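Local atomic coordinates of PfVFT1 (Plasmodium falciparum, PDB entry 5JKQ), a protein that probably binds a small solute in the cleft between the two lobes of its Venus flytrap fold, as solute-binding proteins do. Residues A[234-237]-A[238-242]. The protein carries 3 engineered substitutions. Sequence-based numbering, arbitrary orientation.
Sequences SSYI and DLSKS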
ATOM      1  N   SER A 234     -12.239   8.266  14.876  1.00 26.00           N
ATOM      2  CA  SER A 234     -12.789   7.172  14.079  1.00 25.73           C
ATOM      3  C   SER A 234     -13.499   7.669  12.819  1.00 26.04           C
ATOM      4  O   SER A 234     -14.001   6.869  12.029  1.00 19.09           O
ATOM      5  CB  SER A 234     -13.765   6.348  14.923  1.00 29.13           C
ATOM      6  OG  SER A 234     -13.144   5.880  16.107  1.00 45.99           O
ATOM      7  N   SER A 235     -13.548   8.985  12.634  1.00 19.71           N
ATOM      8  CA  SER A 235     -14.216   9.552  11.469  1.00 18.27           C
ATOM      9  C   SER A 235     -13.722  10.957  11.156  1.00 18.26           C
ATOM     10  O   SER A 235     -13.090  11.611  11.986  1.00 17.58           O
ATOM     11  CB  SER A 235     -15.731   9.577  11.684  1.00 21.05           C
ATOM     12  OG  SER A 235     -16.088  10.489  12.707  1.00 22.02           O
ATOM     13  N   TYR A 236     -14.018  11.406   9.941  1.00 14.00           N
ATOM     14  CA  TYR A 236     -13.668  12.746   9.499  1.00 18.49           C
ATOM     15  C   TYR A 236     -14.290  13.800  10.410  1.00 24.27           C
ATOM     16  O   TYR A 236     -13.647  14.790  10.757  1.00 17.14           O
ATOM     17  CB  TYR A 236     -14.123  12.942   8.054  1.00 16.17           C
ATOM     18  CG  TYR A 236     -14.013  14.354   7.530  1.00 13.13           C
ATOM     19  CD1 TYR A 236     -12.775  14.954   7.344  1.00 17.11           C
ATOM     20  CD2 TYR A 236     -15.149  15.076   7.192  1.00 14.30           C
ATOM     21  CE1 TYR A 236     -12.671  16.241   6.852  1.00 13.30           C
ATOM     22  CE2 TYR A 236     -15.055  16.363   6.696  1.00 17.19           C
ATOM     23  CZ  TYR A 236     -13.814  16.941   6.528  1.00 12.09           C
ATOM     24  OH  TYR A 236     -13.714  18.221   6.036  1.00 14.43           O
ATOM     25  N   ILE A 237     -15.539  13.571  10.806  1.00 18.32           N
ATOM     26  CA  ILE A 237     -16.259  14.511  11.658  1.00 23.15           C
ATOM     27  C   ILE A 237     -15.587  14.618  13.027  1.00 17.11           C
ATOM     28  O   ILE A 237     -15.474  15.711  13.580  1.00 16.18           O
ATOM     29  CB  ILE A 237     -17.739  14.096  11.814  1.00 23.84           C
ATOM     30  CG1 ILE A 237     -18.457  14.249  10.472  1.00 21.92           C
ATOM     31  CG2 ILE A 237     -18.450  14.943  12.879  1.00 19.22           C
ATOM     32  CD1 ILE A 237     -19.831  13.612  10.422  1.00 21.61           C
ATOM     33  N   ASP A 238     -15.134  13.486  13.564  1.00 18.39           N
ATOM     34  CA  ASP A 238     -14.424  13.475  14.841  1.00 19.67           C
ATOM     35  C   ASP A 238     -13.120  14.245  14.723  1.00 19.69           C
ATOM     36  O   ASP A 238     -12.842  15.149  15.511  1.00 18.63           O
ATOM     37  CB  ASP A 238     -14.130  12.045  15.300  1.00 19.65           C
ATOM     38  CG  ASP A 238     -15.386  11.241  15.565  1.00 28.16           C
ATOM     39  OD1 ASP A 238     -16.439  11.848  15.847  1.00 32.64           O
ATOM     40  OD2 ASP A 238     -15.314   9.995  15.500  1.00 38.63           O
ATOM     41  N   LEU A 239     -12.325  13.859  13.730  1.00 25.62           N
ATOM     42  CA  LEU A 239     -11.044  14.493  13.448  1.00 20.12           C
ATOM     43  C   LEU A 239     -11.228  16.005  13.308  1.00 26.74           C
ATOM     44  O   LEU A 239     -10.509  16.788  13.929  1.00 19.00           O
ATOM     45  CB  LEU A 239     -10.442  13.877  12.175  1.00 23.33           C
ATOM     46  CG  LEU A 239      -9.052  14.233  11.624  1.00 18.15           C
ATOM     47  CD1 LEU A 239      -8.973  15.657  11.082  1.00 31.20           C
ATOM     48  CD2 LEU A 239      -7.972  13.983  12.664  1.00 25.53           C
ATOM     49  N   SER A 240     -12.222  16.403  12.519  1.00 19.16           N
ATOM     50  CA  SER A 240     -12.454  17.813  12.222  1.00 19.56           C
ATOM     51  C   SER A 240     -12.866  18.603  13.459  1.00 27.63           C
ATOM     52  O   SER A 240     -12.434  19.740  13.649  1.00 19.16           O
ATOM     53  CB  SER A 240     -13.526  17.957  11.143  1.00 21.88           C
ATOM     54  OG  SER A 240     -13.091  17.402   9.914  1.00 21.18           O
ATOM     55  N   LYS A 241     -13.708  17.997  14.289  1.00 24.53           N
ATOM     56  CA  LYS A 241     -14.156  18.620  15.529  1.00 21.56           C
ATOM     57  C   LYS A 241     -12.959  19.026  16.387  1.00 24.37           C
ATOM     58  O   LYS A 241     -12.956  20.090  17.005  1.00 28.67           O
ATOM     59  CB  LYS A 241     -15.069  17.659  16.296  1.00 27.60           C
ATOM     60  CG  LYS A 241     -15.766  18.263  17.504  1.00 33.14           C
ATOM     61  CD  LYS A 241     -17.271  18.020  17.443  1.00 36.80           C
ATOM     62  CE  LYS A 241     -17.979  18.481  18.712  1.00 39.67           C
ATOM     63  NZ  LYS A 241     -17.817  17.513  19.835  1.00 49.77           N
ATOM     64  N   SER A 242     -11.935  18.179  16.396  1.00 20.01           N
ATOM     65  CA  SER A 242     -10.755  18.397  17.224  1.00 23.65           C
ATOM     66  C   SER A 242      -9.906  19.566  16.728  1.00 25.50           C
ATOM     67  O   SER A 242      -9.364  20.329  17.528  1.00 32.83           O
ATOM     68  CB  SER A 242      -9.908  17.125  17.270  1.00 31.87           C
ATOM     69  OG  SER A 242      -8.756  17.304  18.072  1.00 42.06           O
TER
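Ser240 lies one turn beyond Tyr236 in the first turns of helix 236-244, and its short side chain does two jobs. Its CB sits 3.2 Å from Tyr236 O. With OG anti to its own carbonyl carbon (chi1 -65°), the hydroxyl folds back along the helix and donates to Tyr236 O at 2.8 Å, coming from above the carbonyl plane. Ser240 N reaches the same oxygen from the opposite face, so two donors from one residue grip it. The hydroxyl oxygen also rests over one face of the Tyr236 ring, displaced toward the rim, with Tyr236 CE1 the nearest ring atom at 3.3 Å.

At the start of the helix, Ser235 is the N-cap: its OG accepts from Asp238 N at 3.3 Å, giving a partner to a first-turn amide that has no preceding turn of helix to bond to. The Asp238 carboxylate curls back beside this hydroxyl, bringing OD2 within 2.9 Å of Ser235 OG. Its negative charge at the helix N-terminus would probably be favoured by the helix dipole. The backbone ladder begins with Leu239 N to Ser235 O and, past the Ser240 N to Tyr236 O bond, goes on with Lys241 N to Ile237 O.

Tyr236, Leu239 and Ser240 are buried and all touch Met182 of strand 175-184, while Ile237 and Lys241 are exposed. The Tyr236 ring meets Phe258 edge-to-face and touches Ile256 and Pro257, so that helix 236-244 packs against strand 175-184 of the mixed sheet and against the loop that follows strand 250-253.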